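Local coordinates for protein Exo-alpha-sialidase (Clostridium perfringens, PDB 2VO8) that is a family 33 glycoside hydrolase whose cohesin module, the part described here, probably binds a dockerin partner tightly in assembling toxin complexes, at residues A[29-35]-A[90-96]; A[39-43]-A[84-90]; A[51-55]-A[109-113]. One frame throughout, in Å; residues are numbered along the deposited sequence.

Contact 1: residues A[29-35]-A[90-96]; sequences ILGIEGL and IEKDSDL
Strand 26-33 ends and strand 95-103 starts in this antiparallel pair of the cohesin beta-sandwich, and Gly31 faces Asp95 as a non-hydrogen-bonded pair with their CA atoms 4.1 Å apart. Leu96 N gives its proton to Leu30 O at 2.8 Å, and Ile32 N gives one to Ser94 O at 3.0 Å in a nearly straight bond. Glycine suits this close-packed place, where Gly31 CA lies 3.4 Å from Ser94 O.

Ile32 fills the inner side. Its CG1 sits between the backbone N and carbonyl carbon (chi1 58°), which sends CD1 over the turn 91-94, 3.4 Å from Glu91 O, and against CG2 of Ile90, the two side chains crossing at about a right angle; CG2 of Ile32 rests near Leu96 CD1. This branched residue thus joins the interior, shared with Tyr46 and Leu129, to the type I turn that leads into strand 95-103.

Polar groups occupy the outer side. Asp93 OD1 takes the proton of Gly34 N at 2.8 Å on its syn side, 33° out of the carboxylate plane. The side chains of Glu33 and Asp93 run alongside each other in the same direction, their carboxylates turned 50° apart, and a water that donates to Glu33 OE2 and Asp93 OD2 probably eases their like charges. Asp95 OD1 forms a salt bridge with Lys15, while Asp95 OD2 lies 3.7 Å from Ile29 CG2.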
ATOM      1  N   ILE A  29      -4.466  -3.978   1.355  1.00 18.42           N
ATOM      2  CA  ILE A  29      -3.252  -4.782   1.283  1.00 19.52           C
ATOM      3  C   ILE A  29      -2.372  -4.345   0.116  1.00 19.69           C
ATOM      4  O   ILE A  29      -2.741  -4.508  -1.048  1.00 18.70           O
ATOM      5  CB  ILE A  29      -3.575  -6.280   1.136  1.00 19.49           C
ATOM      6  CG1 ILE A  29      -4.405  -6.765   2.327  1.00 22.48           C
ATOM      7  CG2 ILE A  29      -2.295  -7.092   1.007  1.00 20.78           C
ATOM      8  CD1 ILE A  29      -4.906  -8.185   2.183  1.00 22.75           C
ATOM      9  N   LEU A  30      -1.210  -3.789   0.438  1.00 18.38           N
ATOM     10  CA  LEU A  30      -0.324  -3.228  -0.563  1.00 18.00           C
ATOM     11  C   LEU A  30       0.763  -4.237  -0.956  1.00 18.55           C
ATOM     12  O   LEU A  30       1.350  -4.897  -0.100  1.00 17.46           O
ATOM     13  CB  LEU A  30       0.315  -1.959  -0.098  1.00 16.97           C
ATOM     14  CG  LEU A  30      -0.513  -0.943   0.685  1.00 18.39           C
ATOM     15  CD1 LEU A  30       0.338   0.301   0.887  1.00 17.08           C
ATOM     16  CD2 LEU A  30      -1.792  -0.652  -0.159  1.00 17.03           C
ATOM     17  N   GLY A  31       1.006  -4.384  -2.253  1.00 18.71           N
ATOM     18  CA  GLY A  31       2.029  -5.351  -2.681  1.00 18.76           C
ATOM     19  C   GLY A  31       2.667  -5.014  -4.005  1.00 17.91           C
ATOM     20  O   GLY A  31       2.625  -3.872  -4.461  1.00 16.15           O
ATOM     21  N   ILE A  32       3.299  -6.036  -4.576  1.00 18.94           N
ATOM     22  CA  ILE A  32       3.926  -5.935  -5.910  1.00 20.16           C
ATOM     23  C   ILE A  32       3.483  -7.139  -6.734  1.00 19.42           C
ATOM     24  O   ILE A  32       3.001  -8.153  -6.179  1.00 19.39           O
ATOM     25  CB  ILE A  32       5.471  -5.824  -5.789  1.00 19.29           C
ATOM     26  CG1 ILE A  32       6.086  -7.018  -5.049  1.00 19.27           C
ATOM     27  CG2 ILE A  32       5.913  -4.484  -5.124  1.00 18.25           C
ATOM     28  CD1 ILE A  32       7.632  -7.022  -5.130  1.00 21.44           C
ATOM     29  N   GLU A  33       3.608  -7.046  -8.065  1.00 22.40           N
ATOM     30  CA  GLU A  33       3.201  -8.140  -8.956  1.00 22.16           C
ATOM     31  C   GLU A  33       3.938  -7.981 -10.289  1.00 21.98           C
ATOM     32  O   GLU A  33       4.297  -6.884 -10.679  1.00 20.41           O
ATOM     33  CB  GLU A  33       1.677  -8.160  -9.153  1.00 24.11           C
ATOM     34  CG  GLU A  33       1.116  -9.258 -10.088  1.00 24.49           C
ATOM     35  CD  GLU A  33       1.210  -8.887 -11.569  1.00 27.10           C
ATOM     36  OE1 GLU A  33       1.194  -7.691 -11.896  1.00 30.08           O
ATOM     37  OE2 GLU A  33       1.322  -9.804 -12.410  1.00 31.61           O
ATOM     38  N   GLY A  34       4.244  -9.113 -10.916  1.00 23.31           N
ATOM     39  CA  GLY A  34       4.857  -9.102 -12.242  1.00 24.78           C
ATOM     40  C   GLY A  34       6.204  -8.420 -12.349  1.00 25.75           C
ATOM     41  O   GLY A  34       6.510  -7.806 -13.362  1.00 26.57           O
ATOM     42  N   LEU A  35       7.024  -8.499 -11.301  1.00 27.08           N
ATOM     43  CA  LEU A  35       8.350  -7.894 -11.349  1.00 28.47           C
ATOM     44  C   LEU A  35       9.206  -8.575 -12.439  1.00 29.64           C
ATOM     45  O   LEU A  35       9.049  -9.782 -12.670  1.00 29.73           O
ATOM     46  CB  LEU A  35       9.072  -8.002 -10.000  1.00 28.57           C
ATOM     47  CG  LEU A  35       8.896  -6.789  -9.088  1.00 29.07           C
ATOM     48  CD1 LEU A  35       9.869  -5.637  -9.470  1.00 29.70           C
ATOM     49  CD2 LEU A  35       7.404  -6.323  -9.130  1.00 30.18           C
ATOM     50  N   ILE A  90      12.821 -10.045  -1.758  1.00 24.30           N
ATOM     51  CA  ILE A  90      11.374  -9.925  -1.685  1.00 25.13           C
ATOM     52  C   ILE A  90      10.824 -10.652  -2.909  1.00 25.23           C
ATOM     53  O   ILE A  90      11.253 -10.412  -3.984  1.00 25.56           O
ATOM     54  CB  ILE A  90      10.983  -8.396  -1.636  1.00 24.64           C
ATOM     55  CG1 ILE A  90      11.338  -7.826  -0.246  1.00 22.42           C
ATOM     56  CG2 ILE A  90       9.499  -8.158  -1.924  1.00 24.79           C
ATOM     57  CD1 ILE A  90      11.034  -6.384  -0.027  1.00 23.24           C
ATOM     58  N   GLU A  91       9.886 -11.564  -2.728  1.00 26.21           N
ATOM     59  CA  GLU A  91       9.349 -12.292  -3.881  1.00 27.56           C
ATOM     60  C   GLU A  91       8.534 -11.409  -4.862  1.00 26.90           C
ATOM     61  O   GLU A  91       8.005 -10.356  -4.480  1.00 27.43           O
ATOM     62  CB  GLU A  91       8.528 -13.473  -3.387  1.00 28.01           C
ATOM     63  CG  GLU A  91       9.302 -14.381  -2.436  1.00 31.38           C
ATOM     64  CD  GLU A  91       8.523 -15.633  -2.125  1.00 31.37           C
ATOM     65  OE1 GLU A  91       8.212 -15.880  -0.939  1.00 36.19           O
ATOM     66  OE2 GLU A  91       8.200 -16.364  -3.088  1.00 35.71           O
ATOM     67  N   LYS A  92       8.430 -11.864  -6.111  1.00 26.15           N
ATOM     68  CA  LYS A  92       8.009 -11.024  -7.240  1.00 26.57           C
ATOM     69  C   LYS A  92       6.512 -10.603  -7.139  1.00 25.61           C
ATOM     70  O   LYS A  92       6.118  -9.558  -7.672  1.00 26.27           O
ATOM     71  CB  LYS A  92       8.251 -11.763  -8.558  1.00 27.07           C
ATOM     72  CG  LYS A  92       9.699 -12.281  -8.782  1.00 30.08           C
ATOM     73  CD  LYS A  92      10.698 -11.181  -9.254  1.00 30.63           C
ATOM     74  CE  LYS A  92      12.134 -11.749  -9.409  1.00 31.27           C
ATOM     75  NZ  LYS A  92      13.140 -10.737  -8.939  1.00 33.99           N
ATOM     76  N   ASP A  93       5.712 -11.429  -6.482  1.00 24.47           N
ATOM     77  CA  ASP A  93       4.235 -11.197  -6.410  1.00 25.01           C
ATOM     78  C   ASP A  93       3.744 -11.085  -4.964  1.00 23.70           C
ATOM     79  O   ASP A  93       2.559 -11.350  -4.671  1.00 24.13           O
ATOM     80  CB  ASP A  93       3.513 -12.331  -7.140  1.00 24.12           C
ATOM     81  CG  ASP A  93       3.504 -12.145  -8.683  1.00 24.63           C
ATOM     82  OD1 ASP A  93       4.270 -11.363  -9.260  1.00 29.96           O
ATOM     83  OD2 ASP A  93       2.701 -12.815  -9.322  1.00 27.78           O
ATOM     84  N   SER A  94       4.643 -10.690  -4.072  1.00 23.90           N
ATOM     85  CA  SER A  94       4.331 -10.685  -2.641  1.00 23.85           C
ATOM     86  C   SER A  94       3.445  -9.497  -2.205  1.00 22.46           C
ATOM     87  O   SER A  94       3.516  -8.429  -2.749  1.00 21.29           O
ATOM     88  CB  SER A  94       5.576 -10.774  -1.712  1.00 25.00           C
ATOM     89  OG  SER A  94       6.813 -10.427  -2.318  1.00 30.22           O
ATOM     90  N   ASP A  95       2.661  -9.749  -1.167  1.00 22.01           N
ATOM     91  CA  ASP A  95       1.982  -8.725  -0.414  1.00 21.60           C
ATOM     92  C   ASP A  95       2.944  -8.235   0.686  1.00 20.69           C
ATOM     93  O   ASP A  95       3.678  -9.045   1.314  1.00 18.91           O
ATOM     94  CB  ASP A  95       0.661  -9.274   0.133  1.00 21.09           C
ATOM     95  CG  ASP A  95      -0.358  -9.569  -0.989  1.00 23.86           C
ATOM     96  OD1 ASP A  95      -0.107  -9.168  -2.127  1.00 25.94           O
ATOM     97  OD2 ASP A  95      -1.391 -10.186  -0.723  1.00 21.68           O
ATOM     98  N   LEU A  96       2.985  -6.916   0.855  1.00 20.41           N
ATOM     99  CA  LEU A  96       4.015  -6.258   1.652  1.00 20.38           C
ATOM    100  C   LEU A  96       3.497  -5.492   2.895  1.00 20.00           C
ATOM    101  O   LEU A  96       4.154  -5.484   3.933  1.00 19.74           O
ATOM    102  CB  LEU A  96       4.818  -5.308   0.774  1.00 20.56           C
ATOM    103  CG  LEU A  96       5.626  -5.926  -0.367  1.00 20.19           C
ATOM    104  CD1 LEU A  96       6.382  -4.872  -1.116  1.00 19.89           C
ATOM    105  CD2 LEU A  96       6.631  -6.966   0.214  1.00 20.15           C
TER
HETATM  106  O   HOH W   1       0.688  -8.346  -4.571  1.00 15.11           O
HETATM  107  O   HOH W   2       2.347 -12.122 -11.757  1.00 25.38           O

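Contact 2: residues A[39-43]-A[84-90]; sequences TEVYS and ASLGNEI
Two backbone bonds join 39-43 to 84-90, Ser85 N to Tyr42 O at 2.9 Å and Ile90 N to Val41 O at 3.0 Å, and Ser43 faces Ala84 as an antiparallel non-hydrogen-bonded pair. This is the end of the pairing between strands 41-49 and 78-85 in the cohesin beta-sandwich, where the chain leaves the sheet through 86-89 and returns to strand 41-49 at Ile90. On their other neighbour, Tyr42 and Ser43 both face Gly120 in a classic beta bulge.

Small residues suit the close strand pair: Ser43 and Ala84 put their side chains on the same face. Ser85 shapes the departing loop, its OG turned anti to its own N (chi1 -174°) and accepting from Gly87 N at 3.1 Å in an ST turn, while its CB lies near the plane of the Tyr42 ring, at the edge. Gly87 O also meets that edge, 3.5 Å from Tyr42 CE1, and the same CE1 lies 3.4 Å from Glu89 N, which stands obliquely to the ring. An aromatic residue is apt here because a long flat group can touch Ser85, Gly87, Asn88 and Glu89 together.

Toward the inside, Val41 and Ile90 meet obliquely, CG1 of the valine against CB of the isoleucine, and Ile90 CD1 rests against the Tyr42 carbonyl, 3.8 Å from Tyr42 C. Glu40 and Glu89 cross at about a right angle despite their like charge; Lys92 pairs with Glu89 OE2, though the placing of its amine is doubtful, and may temper the repulsion. A water ties the two segments together, accepting from Val41 N and donating to Ile90 O and, at 2.6 Å, to Glu89 OE2.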
ATOM      1  N   THR A  39      15.092  -8.308 -11.709  1.00 32.52           N
ATOM      2  CA  THR A  39      15.054  -7.260 -10.697  1.00 32.18           C
ATOM      3  C   THR A  39      15.010  -7.959  -9.345  1.00 31.38           C
ATOM      4  O   THR A  39      14.108  -8.743  -9.091  1.00 31.95           O
ATOM      5  CB  THR A  39      13.873  -6.248 -10.916  1.00 32.12           C
ATOM      6  OG1 THR A  39      14.215  -5.360 -11.993  1.00 30.99           O
ATOM      7  CG2 THR A  39      13.643  -5.422  -9.656  1.00 31.54           C
ATOM      8  N   GLU A  40      16.051  -7.741  -8.531  1.00 30.59           N
ATOM      9  CA  GLU A  40      16.158  -8.319  -7.198  1.00 30.50           C
ATOM     10  C   GLU A  40      15.718  -7.291  -6.162  1.00 27.93           C
ATOM     11  O   GLU A  40      16.436  -6.368  -5.923  1.00 29.25           O
ATOM     12  CB  GLU A  40      17.613  -8.702  -6.915  1.00 31.76           C
ATOM     13  CG  GLU A  40      18.040 -10.025  -7.484  1.00 34.08           C
ATOM     14  CD  GLU A  40      19.309 -10.569  -6.812  1.00 35.08           C
ATOM     15  OE1 GLU A  40      19.411 -10.551  -5.552  1.00 42.44           O
ATOM     16  OE2 GLU A  40      20.208 -11.027  -7.549  1.00 38.74           O
ATOM     17  N   VAL A  41      14.543  -7.457  -5.553  1.00 25.49           N
ATOM     18  CA  VAL A  41      13.954  -6.375  -4.762  1.00 23.97           C
ATOM     19  C   VAL A  41      14.325  -6.541  -3.280  1.00 21.54           C
ATOM     20  O   VAL A  41      14.156  -7.600  -2.745  1.00 19.76           O
ATOM     21  CB  VAL A  41      12.393  -6.323  -4.910  1.00 24.34           C
ATOM     22  CG1 VAL A  41      11.801  -5.248  -4.066  1.00 21.96           C
ATOM     23  CG2 VAL A  41      12.007  -6.074  -6.357  1.00 25.58           C
ATOM     24  N   TYR A  42      14.820  -5.478  -2.666  1.00 20.50           N
ATOM     25  CA  TYR A  42      15.115  -5.488  -1.219  1.00 21.01           C
ATOM     26  C   TYR A  42      14.284  -4.463  -0.418  1.00 21.09           C
ATOM     27  O   TYR A  42      14.268  -4.468   0.826  1.00 20.41           O
ATOM     28  CB  TYR A  42      16.625  -5.399  -0.958  1.00 22.72           C
ATOM     29  CG  TYR A  42      17.320  -6.710  -1.329  1.00 22.49           C
ATOM     30  CD1 TYR A  42      17.337  -7.761  -0.434  1.00 24.36           C
ATOM     31  CD2 TYR A  42      17.894  -6.912  -2.610  1.00 25.23           C
ATOM     32  CE1 TYR A  42      17.958  -8.977  -0.740  1.00 25.77           C
ATOM     33  CE2 TYR A  42      18.499  -8.104  -2.928  1.00 26.13           C
ATOM     34  CZ  TYR A  42      18.524  -9.148  -1.978  1.00 26.83           C
ATOM     35  OH  TYR A  42      19.110 -10.386  -2.213  1.00 27.31           O
ATOM     36  N   SER A  43      13.584  -3.576  -1.102  1.00 20.17           N
ATOM     37  CA  SER A  43      12.813  -2.560  -0.361  1.00 20.13           C
ATOM     38  C   SER A  43      11.735  -2.067  -1.284  1.00 20.86           C
ATOM     39  O   SER A  43      11.900  -2.166  -2.503  1.00 20.04           O
ATOM     40  CB  SER A  43      13.712  -1.394   0.068  1.00 20.06           C
ATOM     41  OG  SER A  43      14.365  -0.766  -1.006  1.00 21.66           O
ATOM     42  N   ALA A  84      11.030  -2.587   4.004  1.00 21.61           N
ATOM     43  CA  ALA A  84      12.416  -3.080   3.788  1.00 22.18           C
ATOM     44  C   ALA A  84      12.538  -4.536   4.203  1.00 21.63           C
ATOM     45  O   ALA A  84      11.965  -4.997   5.208  1.00 20.42           O
ATOM     46  CB  ALA A  84      13.442  -2.202   4.509  1.00 23.02           C
ATOM     47  N   SER A  85      13.298  -5.290   3.403  1.00 22.11           N
ATOM     48  CA  SER A  85      13.600  -6.656   3.719  1.00 21.38           C
ATOM     49  C   SER A  85      14.481  -6.694   4.972  1.00 20.69           C
ATOM     50  O   SER A  85      15.329  -5.823   5.154  1.00 20.67           O
ATOM     51  CB  SER A  85      14.404  -7.295   2.583  1.00 21.32           C
ATOM     52  OG  SER A  85      14.577  -8.665   2.849  1.00 24.21           O
ATOM     53  N   LEU A  86      14.311  -7.741   5.754  1.00 20.94           N
ATOM     54  CA  LEU A  86      15.167  -7.999   6.890  1.00 21.16           C
ATOM     55  C   LEU A  86      16.360  -8.894   6.502  1.00 21.76           C
ATOM     56  O   LEU A  86      17.231  -9.202   7.342  1.00 21.29           O
ATOM     57  CB  LEU A  86      14.336  -8.647   8.001  1.00 21.12           C
ATOM     58  CG  LEU A  86      13.310  -7.695   8.616  1.00 18.53           C
ATOM     59  CD1 LEU A  86      12.542  -8.420   9.723  1.00 19.71           C
ATOM     60  CD2 LEU A  86      13.883  -6.401   9.133  1.00 19.08           C
ATOM     61  N   GLY A  87      16.392  -9.335   5.245  1.00 22.76           N
ATOM     62  CA  GLY A  87      17.483 -10.195   4.797  1.00 24.22           C
ATOM     63  C   GLY A  87      17.313 -10.691   3.386  1.00 25.91           C
ATOM     64  O   GLY A  87      18.077 -10.276   2.520  1.00 27.33           O
ATOM     65  N   ASN A  88      16.296 -11.534   3.171  1.00 26.88           N
ATOM     66  CA  ASN A  88      16.057 -12.182   1.856  1.00 27.75           C
ATOM     67  C   ASN A  88      15.509 -11.214   0.804  1.00 27.88           C
ATOM     68  O   ASN A  88      14.797 -10.222   1.104  1.00 27.33           O
ATOM     69  CB  ASN A  88      15.004 -13.284   1.977  1.00 29.30           C
ATOM     70  CG  ASN A  88      15.335 -14.331   3.035  1.00 31.49           C
ATOM     71  OD1 ASN A  88      16.324 -15.029   2.919  1.00 34.41           O
ATOM     72  ND2 ASN A  88      14.501 -14.423   4.074  1.00 30.98           N
ATOM     73  N   GLU A  89      15.758 -11.574  -0.446  1.00 27.47           N
ATOM     74  CA  GLU A  89      15.055 -10.977  -1.568  1.00 27.01           C
ATOM     75  C   GLU A  89      13.523 -11.113  -1.404  1.00 24.46           C
ATOM     76  O   GLU A  89      13.017 -12.151  -0.986  1.00 24.72           O
ATOM     77  CB  GLU A  89      15.502 -11.704  -2.852  1.00 27.08           C
ATOM     78  CG  GLU A  89      15.309 -10.899  -4.056  1.00 28.27           C
ATOM     79  CD  GLU A  89      15.652 -11.689  -5.324  1.00 29.67           C
ATOM     80  OE1 GLU A  89      16.572 -12.573  -5.293  1.00 33.10           O
ATOM     81  OE2 GLU A  89      14.980 -11.433  -6.320  1.00 29.83           O
ATOM     82  N   ILE A  90      12.821 -10.045  -1.758  1.00 24.30           N
ATOM     83  CA  ILE A  90      11.374  -9.925  -1.685  1.00 25.13           C
ATOM     84  C   ILE A  90      10.824 -10.652  -2.909  1.00 25.23           C
ATOM     85  O   ILE A  90      11.253 -10.412  -3.984  1.00 25.56           O
ATOM     86  CB  ILE A  90      10.983  -8.396  -1.636  1.00 24.64           C
ATOM     87  CG1 ILE A  90      11.338  -7.826  -0.246  1.00 22.42           C
ATOM     88  CG2 ILE A  90       9.499  -8.158  -1.924  1.00 24.79           C
ATOM     89  CD1 ILE A  90      11.034  -6.384  -0.027  1.00 23.24           C
TER
HETATM   90  O   HOH W   3      12.839  -9.934  -5.930  1.00 31.29           O

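Contact 3: residues A[51-55]-A[109-113]; sequences NAEAF and LEVLG
Phe55 brings one edge of its ring to the aliphatic stem of Glu110, with CE2 3.9 Å from Glu110 CB and CB near the ring plane. The ring and the glutamate stem run past one another, pointing opposite ways, and the carboxylate is turned 76° from the ring. The same CE2 lies 4.0 Å from Leu112 CD2, so Glu110 and Leu112 of strand 107-121 share a single aromatic partner. A large flat side chain suits this place: it bridges the gap from the start of strand 55-62 to strand 107-121, where the backbones stay well apart, and Ile138 and Tyr50 pack round it.

Beyond the ring contact, Glu110 bends at chi2 (-69°), which turns its carboxylate back toward the loop. There Asn51 ND2 donates to Glu110 OE1 at 2.9 Å in a nearly straight bond. The acceptor lies in the plane of the amide, but the amide approaches from above the carboxylate plane. Ser107 OG holds the other oxygen, OE2, so both ends of the carboxylate are gripped, and Ala54 CB packs near its carbon. A water adds a third link, accepting from Asn51 N and donating to Val111 O at 2.8 Å.

Asparagine is apt because its amide works on both sides: while ND2 reaches the strand, OD1 takes Glu53 N at 2.9 Å. Asn51 O meanwhile receives Ala54 N and Phe55 N, tightening the bend that links strands 41-49 and 55-62. The bond from Glu53 N to Asn51 OD1 makes this an Asx turn, packed against a strand of the cohesin beta-sandwich.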
ATOM      1  N   ASN A  51      -8.931   9.583   1.571  1.00 18.53           N
ATOM      2  CA  ASN A  51      -9.702  10.760   1.920  1.00 17.80           C
ATOM      3  C   ASN A  51      -9.790  10.811   3.441  1.00 17.43           C
ATOM      4  O   ASN A  51     -10.527  10.028   4.037  1.00 19.59           O
ATOM      5  CB  ASN A  51     -11.069  10.721   1.246  1.00 17.91           C
ATOM      6  CG  ASN A  51     -11.999  11.836   1.702  1.00 17.68           C
ATOM      7  OD1 ASN A  51     -11.609  12.730   2.499  1.00 23.08           O
ATOM      8  ND2 ASN A  51     -13.219  11.817   1.164  1.00 17.56           N
ATOM      9  N   ALA A  52      -9.008  11.721   4.016  1.00 18.11           N
ATOM     10  CA  ALA A  52      -8.857  11.858   5.474  1.00 17.93           C
ATOM     11  C   ALA A  52     -10.184  12.302   6.126  1.00 18.40           C
ATOM     12  O   ALA A  52     -10.374  12.138   7.346  1.00 20.00           O
ATOM     13  CB  ALA A  52      -7.724  12.839   5.806  1.00 18.87           C
ATOM     14  N   GLU A  53     -11.124  12.814   5.336  1.00 19.23           N
ATOM     15  CA  GLU A  53     -12.472  13.138   5.893  1.00 18.75           C
ATOM     16  C   GLU A  53     -13.330  11.882   6.090  1.00 19.39           C
ATOM     17  O   GLU A  53     -14.188  11.817   6.995  1.00 19.98           O
ATOM     18  CB  GLU A  53     -13.235  14.123   4.989  1.00 20.14           C
ATOM     19  CG  GLU A  53     -12.547  15.445   4.802  1.00 20.72           C
ATOM     20  CD  GLU A  53     -13.410  16.449   4.054  1.00 21.37           C
ATOM     21  OE1 GLU A  53     -14.261  16.034   3.254  1.00 26.67           O
ATOM     22  OE2 GLU A  53     -13.216  17.662   4.291  1.00 25.08           O
ATOM     23  N   ALA A  54     -13.095  10.872   5.261  1.00 18.37           N
ATOM     24  CA  ALA A  54     -13.935   9.694   5.242  1.00 17.78           C
ATOM     25  C   ALA A  54     -13.434   8.512   6.075  1.00 17.28           C
ATOM     26  O   ALA A  54     -14.239   7.654   6.420  1.00 16.31           O
ATOM     27  CB  ALA A  54     -14.193   9.258   3.839  1.00 18.24           C
ATOM     28  N   PHE A  55     -12.127   8.455   6.331  1.00 18.00           N
ATOM     29  CA  PHE A  55     -11.435   7.376   7.038  1.00 17.67           C
ATOM     30  C   PHE A  55     -10.560   7.866   8.169  1.00 17.35           C
ATOM     31  O   PHE A  55      -9.980   8.892   8.080  1.00 16.12           O
ATOM     32  CB  PHE A  55     -10.550   6.532   6.120  1.00 18.12           C
ATOM     33  CG  PHE A  55     -11.229   6.030   4.899  1.00 15.57           C
ATOM     34  CD1 PHE A  55     -11.859   4.851   4.907  1.00 16.34           C
ATOM     35  CD2 PHE A  55     -11.210   6.758   3.730  1.00 20.86           C
ATOM     36  CE1 PHE A  55     -12.451   4.391   3.814  1.00 17.53           C
ATOM     37  CE2 PHE A  55     -11.795   6.307   2.649  1.00 18.08           C
ATOM     38  CZ  PHE A  55     -12.443   5.129   2.688  1.00 18.02           C
ATOM     39  N   LEU A 109     -18.458   6.406  -3.266  1.00 21.43           N
ATOM     40  CA  LEU A 109     -17.195   6.087  -3.926  1.00 21.26           C
ATOM     41  C   LEU A 109     -16.117   6.851  -3.242  1.00 20.68           C
ATOM     42  O   LEU A 109     -16.141   8.098  -3.186  1.00 18.52           O
ATOM     43  CB  LEU A 109     -17.244   6.375  -5.451  1.00 21.30           C
ATOM     44  CG  LEU A 109     -16.026   6.028  -6.339  1.00 21.76           C
ATOM     45  CD1 LEU A 109     -16.450   6.046  -7.824  1.00 21.01           C
ATOM     46  CD2 LEU A 109     -14.870   7.001  -6.117  1.00 24.56           C
ATOM     47  N   GLU A 110     -15.150   6.088  -2.700  1.00 18.82           N
ATOM     48  CA  GLU A 110     -13.878   6.665  -2.307  1.00 18.91           C
ATOM     49  C   GLU A 110     -12.695   5.883  -2.920  1.00 17.63           C
ATOM     50  O   GLU A 110     -12.792   4.699  -3.115  1.00 17.68           O
ATOM     51  CB  GLU A 110     -13.696   6.638  -0.794  1.00 18.95           C
ATOM     52  CG  GLU A 110     -14.839   7.372  -0.034  1.00 20.77           C
ATOM     53  CD  GLU A 110     -14.785   8.882  -0.260  1.00 24.49           C
ATOM     54  OE1 GLU A 110     -13.683   9.443  -0.465  1.00 25.34           O
ATOM     55  OE2 GLU A 110     -15.852   9.521  -0.218  1.00 22.34           O
ATOM     56  N   VAL A 111     -11.615   6.582  -3.169  1.00 17.01           N
ATOM     57  CA  VAL A 111     -10.432   5.982  -3.821  1.00 17.82           C
ATOM     58  C   VAL A 111      -9.271   5.875  -2.838  1.00 18.33           C
ATOM     59  O   VAL A 111      -8.840   6.882  -2.265  1.00 18.22           O
ATOM     60  CB  VAL A 111     -10.029   6.771  -5.063  1.00 18.22           C
ATOM     61  CG1 VAL A 111      -8.766   6.173  -5.722  1.00 19.31           C
ATOM     62  CG2 VAL A 111     -11.254   6.866  -6.051  1.00 19.87           C
ATOM     63  N   LEU A 112      -8.775   4.637  -2.680  1.00 18.65           N
ATOM     64  CA  LEU A 112      -7.527   4.337  -2.006  1.00 18.21           C
ATOM     65  C   LEU A 112      -6.449   4.137  -3.099  1.00 18.34           C
ATOM     66  O   LEU A 112      -6.597   3.243  -3.923  1.00 17.17           O
ATOM     67  CB  LEU A 112      -7.694   3.109  -1.157  1.00 18.23           C
ATOM     68  CG  LEU A 112      -8.928   3.167  -0.214  1.00 17.86           C
ATOM     69  CD1 LEU A 112      -9.127   1.870   0.472  1.00 17.12           C
ATOM     70  CD2 LEU A 112      -8.776   4.421   0.730  1.00 16.53           C
ATOM     71  N   GLY A 113      -5.481   5.043  -3.122  1.00 17.89           N
ATOM     72  CA  GLY A 113      -4.486   5.165  -4.195  1.00 19.97           C
ATOM     73  C   GLY A 113      -3.036   5.008  -3.775  1.00 20.29           C
ATOM     74  O   GLY A 113      -2.653   5.306  -2.658  1.00 20.15           O
TER
HETATM   75  O   HOH W   4     -10.408   7.833  -0.201  1.00 19.92           O

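All three contacts belong to the one cohesin domain. Contacts 1 and 2 are neighbours, their centres about 11 Å apart; they share Ile90, touch through Leu35 and Val41, and contact 2 is nested in the chain loop that contact 1 closes. Contact 3 lies on the opposite side of the chain's centre, about 23 Å from contact 1 and 30 Å from contact 2 between centres. Contacts 1 and 2 pair strands through backbone bonds and are partly buried, with neighbouring carboxylates on their outer parts. Contact 3 is smaller and more buried; there side chains and a water, rather than direct backbone bonds, connect loop to strand, and Glu110 has hydrogen-bond partners at both carboxylate oxygens.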